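Local coordinates for HD domain-containing protein (Aquifex aeolicus, PDB 2HEK) that binds zinc and GDP at separate sites and is probably an HD-domain phosphohydrolase acting on nucleotides, possibly a dGTPase, at residues D107-V112 with R136-K141; E147-E152 with N194-D199. All coordinates share one frame; numbering follows the deposited sequence.

Overall arrangement
Contacts 1 and 2 lie in series along the chain, the first closing before the second opens, with centres about 18 Å apart. Contact 1 sits within the HD domain, where the start of helix 108-115 meets the end of helix 128-139. Helix 145-155 follows helix 128-139 and carries the first half of contact 2; strand 195-199, in the HD-associated region, supplies the other half. The two contacts touch directly: Arg136 NE forms a salt bridge of 2.8 Å with Glu147 OE1, and Ile137 O probably accepts a hydrogen bond from Ser151 OG. Helix packing in the zinc-binding HD domain is thereby continued outward to the four-stranded mixed sheet.

Contact 1: D107-V112 with R136-K141; sequences DFTERV and RITLGK
Leu139 lays its isobutyl end against Asp107, Thr109 and Glu110, a contact of van der Waals type in which a leucine methyl lies against a carboxylate. Followed outward, the chain leaves CB toward the other helix, and CG stands anti to the carbonyl carbon (chi1 -59°), which carries the two methyls across the gap. CB and CG find no neighbour within 4.2 Å on segment 107-112; the touching falls to the branch ends. CD1 touches both Asp107 CB, at 4.1 Å, and Glu110 CB, at 4.2 Å. CD2 is the more tightly packed methyl: it lies over the face of the Asp107 carboxylate, 3.4 Å from OD1, and 3.8 Å from Thr109 CB. Leu139 and the side chains of Asp107 and Thr109 run alongside one another, pointing opposite ways. Beside them, the methyls of Thr109 and Thr138 meet tip to tip, CG2 to CG2 at 4.1 Å.

Asp107 is the N-cap of helix 108-115. With its CG anti to the backbone N, OD1 turns back to accept from Thr109 N at 2.8 Å, on the anti side of the carboxylate and 19° out of its plane, a bent bond with an N-H...O angle of 139°. The same oxygen that caps the helix therefore also lies against the leucine methyl. Glu110 contributes its CB, while its carboxylate forms a salt bridge with Lys114.

Past Leu139 the chain turns off through Gly140, whose positive phi belongs to a Schellman motif. One helix start thus packs on one helix end. Thr138 OG1 bonds to Ala80 O, and the side chain of Thr138, about 9 Å from the bound zinc ion, touches His84; behind, Ile137 packs on helix 145-155, and on the far side Phe108 stacks with Phe252 of helix 250-253.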
loop_
_atom_site.group_PDB
_atom_site.type_symbol
_atom_site.label_atom_id
_atom_site.label_comp_id
_atom_site.label_asym_id
_atom_site.label_seq_id
_atom_site.Cartn_x
_atom_site.Cartn_y
_atom_site.Cartn_z
ATOM N N ASP A 107 -9.745 25.855 -30.576
ATOM C CA ASP A 107 -9.453 25.200 -29.307
ATOM C C ASP A 107 -8.486 26.094 -28.504
ATOM O O ASP A 107 -7.478 26.565 -29.040
ATOM C CB ASP A 107 -8.866 23.814 -29.601
ATOM C CG ASP A 107 -8.712 22.964 -28.365
ATOM O OD1 ASP A 107 -7.830 23.287 -27.548
ATOM O OD2 ASP A 107 -9.454 21.956 -28.221
ATOM N N PHE A 108 -8.821 26.359 -27.242
ATOM C CA PHE A 108 -7.996 27.217 -26.383
ATOM C C PHE A 108 -6.599 26.647 -26.108
ATOM O O PHE A 108 -5.671 27.409 -25.874
ATOM C CB PHE A 108 -8.717 27.569 -25.088
ATOM C CG PHE A 108 -9.662 28.725 -25.224
ATOM C CD1 PHE A 108 -10.997 28.513 -25.533
ATOM C CD2 PHE A 108 -9.208 30.031 -25.076
ATOM C CE1 PHE A 108 -11.878 29.601 -25.675
ATOM C CE2 PHE A 108 -10.070 31.109 -25.215
ATOM C CZ PHE A 108 -11.411 30.892 -25.510
ATOM N N THR A 109 -6.442 25.322 -26.164
ATOM C CA THR A 109 -5.104 24.715 -26.013
ATOM C C THR A 109 -4.200 25.137 -27.149
ATOM O O THR A 109 -3.047 25.452 -26.915
ATOM C CB THR A 109 -5.145 23.181 -25.920
ATOM O OG1 THR A 109 -5.858 22.815 -24.735
ATOM C CG2 THR A 109 -3.747 22.600 -25.833
ATOM N N GLU A 110 -4.723 25.108 -28.379
ATOM C CA GLU A 110 -3.974 25.563 -29.544
ATOM C C GLU A 110 -3.674 27.043 -29.415
ATOM O O GLU A 110 -2.542 27.441 -29.660
ATOM C CB GLU A 110 -4.689 25.257 -30.896
ATOM C CG GLU A 110 -3.917 25.820 -32.132
ATOM C CD GLU A 110 -4.542 25.375 -33.473
ATOM O OE1 GLU A 110 -5.625 24.788 -33.433
ATOM O OE2 GLU A 110 -3.958 25.597 -34.556
ATOM N N ARG A 111 -4.639 27.862 -28.995
ATOM C CA ARG A 111 -4.427 29.287 -28.833
ATOM C C ARG A 111 -3.340 29.632 -27.815
ATOM O O ARG A 111 -2.510 30.501 -28.069
ATOM C CB ARG A 111 -5.754 29.964 -28.435
ATOM C CG ARG A 111 -6.806 29.945 -29.528
ATOM C CD ARG A 111 -7.884 30.979 -29.285
ATOM N NE ARG A 111 -7.322 32.327 -29.192
ATOM C CZ ARG A 111 -7.966 33.368 -28.680
ATOM N NH1 ARG A 111 -9.206 33.215 -28.228
ATOM N NH2 ARG A 111 -7.384 34.551 -28.640
ATOM N N VAL A 112 -3.350 28.946 -26.678
ATOM C CA VAL A 112 -2.359 29.188 -25.614
ATOM C C VAL A 112 -0.935 28.804 -26.114
ATOM O O VAL A 112 0.038 29.509 -25.879
ATOM C CB VAL A 112 -2.742 28.500 -24.275
ATOM C CG1 VAL A 112 -1.614 28.605 -23.262
ATOM C CG2 VAL A 112 -4.012 29.116 -23.700
ATOM N N ARG A 136 -1.647 19.033 -33.089
ATOM C CA ARG A 136 -2.586 18.008 -33.570
ATOM C C ARG A 136 -2.600 16.784 -32.667
ATOM O O ARG A 136 -3.650 16.255 -32.362
ATOM C CB ARG A 136 -2.228 17.584 -35.013
ATOM C CG ARG A 136 -2.660 18.638 -36.041
ATOM C CD ARG A 136 -2.659 18.129 -37.501
ATOM N NE ARG A 136 -1.314 17.825 -37.981
ATOM C CZ ARG A 136 -0.495 18.752 -38.503
ATOM N NH1 ARG A 136 -0.865 20.018 -38.573
ATOM N NH2 ARG A 136 0.691 18.420 -38.918
ATOM N N ILE A 137 -1.415 16.326 -32.295
ATOM C CA ILE A 137 -1.234 15.175 -31.441
ATOM C C ILE A 137 -1.944 15.421 -30.098
ATOM O O ILE A 137 -2.755 14.595 -29.645
ATOM C CB ILE A 137 0.266 14.866 -31.269
ATOM C CG1 ILE A 137 0.805 14.281 -32.581
ATOM C CG2 ILE A 137 0.554 13.870 -30.048
ATOM C CD1 ILE A 137 2.275 14.377 -32.716
ATOM N N THR A 138 -1.695 16.582 -29.505
ATOM C CA THR A 138 -2.291 16.870 -28.216
ATOM C C THR A 138 -3.809 17.076 -28.273
ATOM O O THR A 138 -4.499 16.816 -27.291
ATOM C CB THR A 138 -1.582 18.015 -27.447
ATOM O OG1 THR A 138 -1.732 17.763 -26.041
ATOM C CG2 THR A 138 -2.159 19.397 -27.807
ATOM N N LEU A 139 -4.341 17.528 -29.408
ATOM C CA LEU A 139 -5.783 17.731 -29.495
ATOM C C LEU A 139 -6.518 16.505 -29.971
ATOM O O LEU A 139 -7.740 16.535 -30.093
ATOM C CB LEU A 139 -6.133 18.899 -30.415
ATOM C CG LEU A 139 -5.557 20.250 -30.043
ATOM C CD1 LEU A 139 -5.981 21.267 -31.094
ATOM C CD2 LEU A 139 -6.026 20.657 -28.679
ATOM N N GLY A 140 -5.791 15.442 -30.263
ATOM C CA GLY A 140 -6.402 14.258 -30.881
ATOM C C GLY A 140 -6.951 14.502 -32.299
ATOM O O GLY A 140 -7.993 13.951 -32.668
ATOM N N LYS A 141 -6.264 15.336 -33.089
ATOM C CA LYS A 141 -6.647 15.561 -34.497
ATOM C C LYS A 141 -5.509 15.256 -35.484
ATOM O O LYS A 141 -5.077 16.142 -36.215
ATOM C CB LYS A 141 -7.132 16.995 -34.687
ATOM C CG LYS A 141 -8.103 17.435 -33.645
ATOM C CD LYS A 141 -9.137 18.352 -34.228
ATOM C CE LYS A 141 -10.373 18.406 -33.335
ATOM N NZ LYS A 141 -11.601 18.756 -34.106
#

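Contact 2: E147-E152 with N194-D199; sequences EKLLSE and NKVVVD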
loop_
_atom_site.group_PDB
_atom_site.type_symbol
_atom_site.label_atom_id
_atom_site.label_comp_id
_atom_site.label_asym_id
_atom_site.label_seq_id
_atom_site.Cartn_x
_atom_site.Cartn_y
_atom_site.Cartn_z
ATOM N N GLU A 147 1.199 10.622 -36.648
ATOM C CA GLU A 147 0.523 11.505 -35.733
ATOM C C GLU A 147 -0.573 10.758 -34.979
ATOM O O GLU A 147 -0.786 11.028 -33.805
ATOM C CB GLU A 147 -0.056 12.706 -36.425
ATOM C CG GLU A 147 1.014 13.744 -36.910
ATOM C CD GLU A 147 0.383 14.898 -37.702
ATOM O OE1 GLU A 147 -0.841 15.114 -37.575
ATOM O OE2 GLU A 147 1.108 15.612 -38.449
ATOM N N LYS A 148 -1.253 9.829 -35.649
ATOM C CA LYS A 148 -2.332 9.076 -35.006
ATOM C C LYS A 148 -1.784 8.165 -33.905
ATOM O O LYS A 148 -2.349 8.130 -32.817
ATOM C CB LYS A 148 -3.183 8.286 -36.017
ATOM C CG LYS A 148 -4.354 7.494 -35.381
ATOM C CD LYS A 148 -5.067 6.659 -36.435
ATOM C CE LYS A 148 -6.306 5.953 -35.898
ATOM N NZ LYS A 148 -7.003 5.166 -37.024
ATOM N N LEU A 149 -0.690 7.450 -34.169
ATOM C CA LEU A 149 -0.078 6.617 -33.126
ATOM C C LEU A 149 0.302 7.466 -31.903
ATOM O O LEU A 149 0.042 7.081 -30.757
ATOM C CB LEU A 149 1.171 5.870 -33.651
ATOM C CG LEU A 149 2.033 5.106 -32.639
ATOM C CD1 LEU A 149 1.235 3.951 -31.982
ATOM C CD2 LEU A 149 3.303 4.557 -33.276
ATOM N N LEU A 150 0.946 8.606 -32.153
ATOM C CA LEU A 150 1.442 9.434 -31.075
ATOM C C LEU A 150 0.284 10.000 -30.299
ATOM O O LEU A 150 0.335 10.041 -29.065
ATOM C CB LEU A 150 2.382 10.564 -31.601
ATOM C CG LEU A 150 3.705 10.108 -32.244
ATOM C CD1 LEU A 150 4.583 11.308 -32.612
ATOM C CD2 LEU A 150 4.478 9.182 -31.278
ATOM N N SER A 151 -0.772 10.407 -31.017
ATOM C CA SER A 151 -1.952 10.966 -30.380
ATOM C C SER A 151 -2.672 9.923 -29.509
ATOM O O SER A 151 -3.164 10.262 -28.427
ATOM C CB SER A 151 -2.913 11.504 -31.423
ATOM O OG SER A 151 -3.924 12.235 -30.776
ATOM N N GLU A 152 -2.701 8.665 -29.974
ATOM C CA GLU A 152 -3.275 7.527 -29.214
ATOM C C GLU A 152 -2.555 7.326 -27.875
ATOM O O GLU A 152 -3.185 6.959 -26.875
ATOM C CB GLU A 152 -3.165 6.217 -30.005
ATOM C CG GLU A 152 -4.213 6.057 -31.079
ATOM C CD GLU A 152 -4.102 4.740 -31.881
ATOM O OE1 GLU A 152 -3.229 3.874 -31.619
ATOM O OE2 GLU A 152 -4.902 4.600 -32.825
ATOM N N ASN A 194 0.255 0.031 -36.707
ATOM C CA ASN A 194 0.212 1.427 -36.285
ATOM C C ASN A 194 -0.844 1.814 -35.217
ATOM O O ASN A 194 -1.207 2.987 -35.089
ATOM C CB ASN A 194 0.091 2.330 -37.517
ATOM C CG ASN A 194 0.746 3.656 -37.312
ATOM O OD1 ASN A 194 0.066 4.678 -37.250
ATOM N ND2 ASN A 194 2.074 3.654 -37.166
ATOM N N LYS A 195 -1.333 0.834 -34.458
ATOM C CA LYS A 195 -2.222 1.120 -33.324
ATOM C C LYS A 195 -1.518 0.740 -32.031
ATOM O O LYS A 195 -0.658 -0.160 -32.031
ATOM C CB LYS A 195 -3.519 0.317 -33.408
ATOM C CG LYS A 195 -4.403 0.594 -34.604
ATOM C CD LYS A 195 -5.468 -0.498 -34.721
ATOM C CE LYS A 195 -5.738 -0.884 -36.186
ATOM N NZ LYS A 195 -6.329 0.235 -36.995
ATOM N N VAL A 196 -1.883 1.411 -30.932
ATOM C CA VAL A 196 -1.529 0.946 -29.584
ATOM C C VAL A 196 -2.510 -0.167 -29.227
ATOM O O VAL A 196 -3.723 0.038 -29.219
ATOM C CB VAL A 196 -1.599 2.086 -28.520
ATOM C CG1 VAL A 196 -1.244 1.539 -27.097
ATOM C CG2 VAL A 196 -0.653 3.235 -28.886
ATOM N N VAL A 197 -1.999 -1.363 -28.978
ATOM C CA VAL A 197 -2.876 -2.508 -28.668
ATOM C C VAL A 197 -2.395 -3.150 -27.368
ATOM O O VAL A 197 -1.324 -2.797 -26.896
ATOM C CB VAL A 197 -2.877 -3.583 -29.837
ATOM C CG1 VAL A 197 -3.301 -2.948 -31.161
ATOM C CG2 VAL A 197 -1.519 -4.227 -30.004
ATOM N N VAL A 198 -3.135 -4.120 -26.822
ATOM C CA VAL A 198 -2.676 -4.822 -25.622
ATOM C C VAL A 198 -2.280 -6.252 -26.003
ATOM O O VAL A 198 -3.047 -6.935 -26.657
ATOM C CB VAL A 198 -3.793 -4.884 -24.524
ATOM C CG1 VAL A 198 -3.257 -5.477 -23.181
ATOM C CG2 VAL A 198 -4.405 -3.493 -24.283
ATOM N N ASP A 199 -1.084 -6.688 -25.632
ATOM C CA ASP A 199 -0.712 -8.098 -25.762
ATOM C C ASP A 199 -1.648 -8.978 -24.922
ATOM O O ASP A 199 -2.161 -8.557 -23.885
ATOM C CB ASP A 199 0.707 -8.315 -25.299
ATOM C CG ASP A 199 1.224 -9.681 -25.705
ATOM O OD1 ASP A 199 1.318 -9.916 -26.927
ATOM O OD2 ASP A 199 1.501 -10.524 -24.826
#
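Leu149, Asn194 and Val196 bury the most surface here, and Glu152 supplies the polar bond that ties helix 147-152 to the strand. Leu149 CG is anti to the backbone N (chi1 172°), and its CD1 methyl meets Val196 CG2 at 3.7 Å, the two side chains crossing at about a right angle. The side chain of Asn194 lies obliquely across that of Leu149, its amide end resting near CB and CD2. One turn on, the extended chain of Glu152 brings OE1 to Val196 N at 2.9 Å, nearly in line with the C-O bond and with a straight N-H...O angle of 167°. OE1 also lies 3.4 Å from Lys195 CA. Were Glu152 an alanine, Val196 N would probably lose this acceptor, and the start of the strand its polar tie to the helix. Leu149 also touches Val191 of strand 189-192, which pairs antiparallel with strand 195-199. The axes of helix 147-152 and strand 195-199 run at 45°, and the helix of the HD domain meets the turn end of the beta-hairpin formed by strands 189-192 and 195-199, at one side of the four-stranded mixed sheet, its glutamate taking the N-H of Val196.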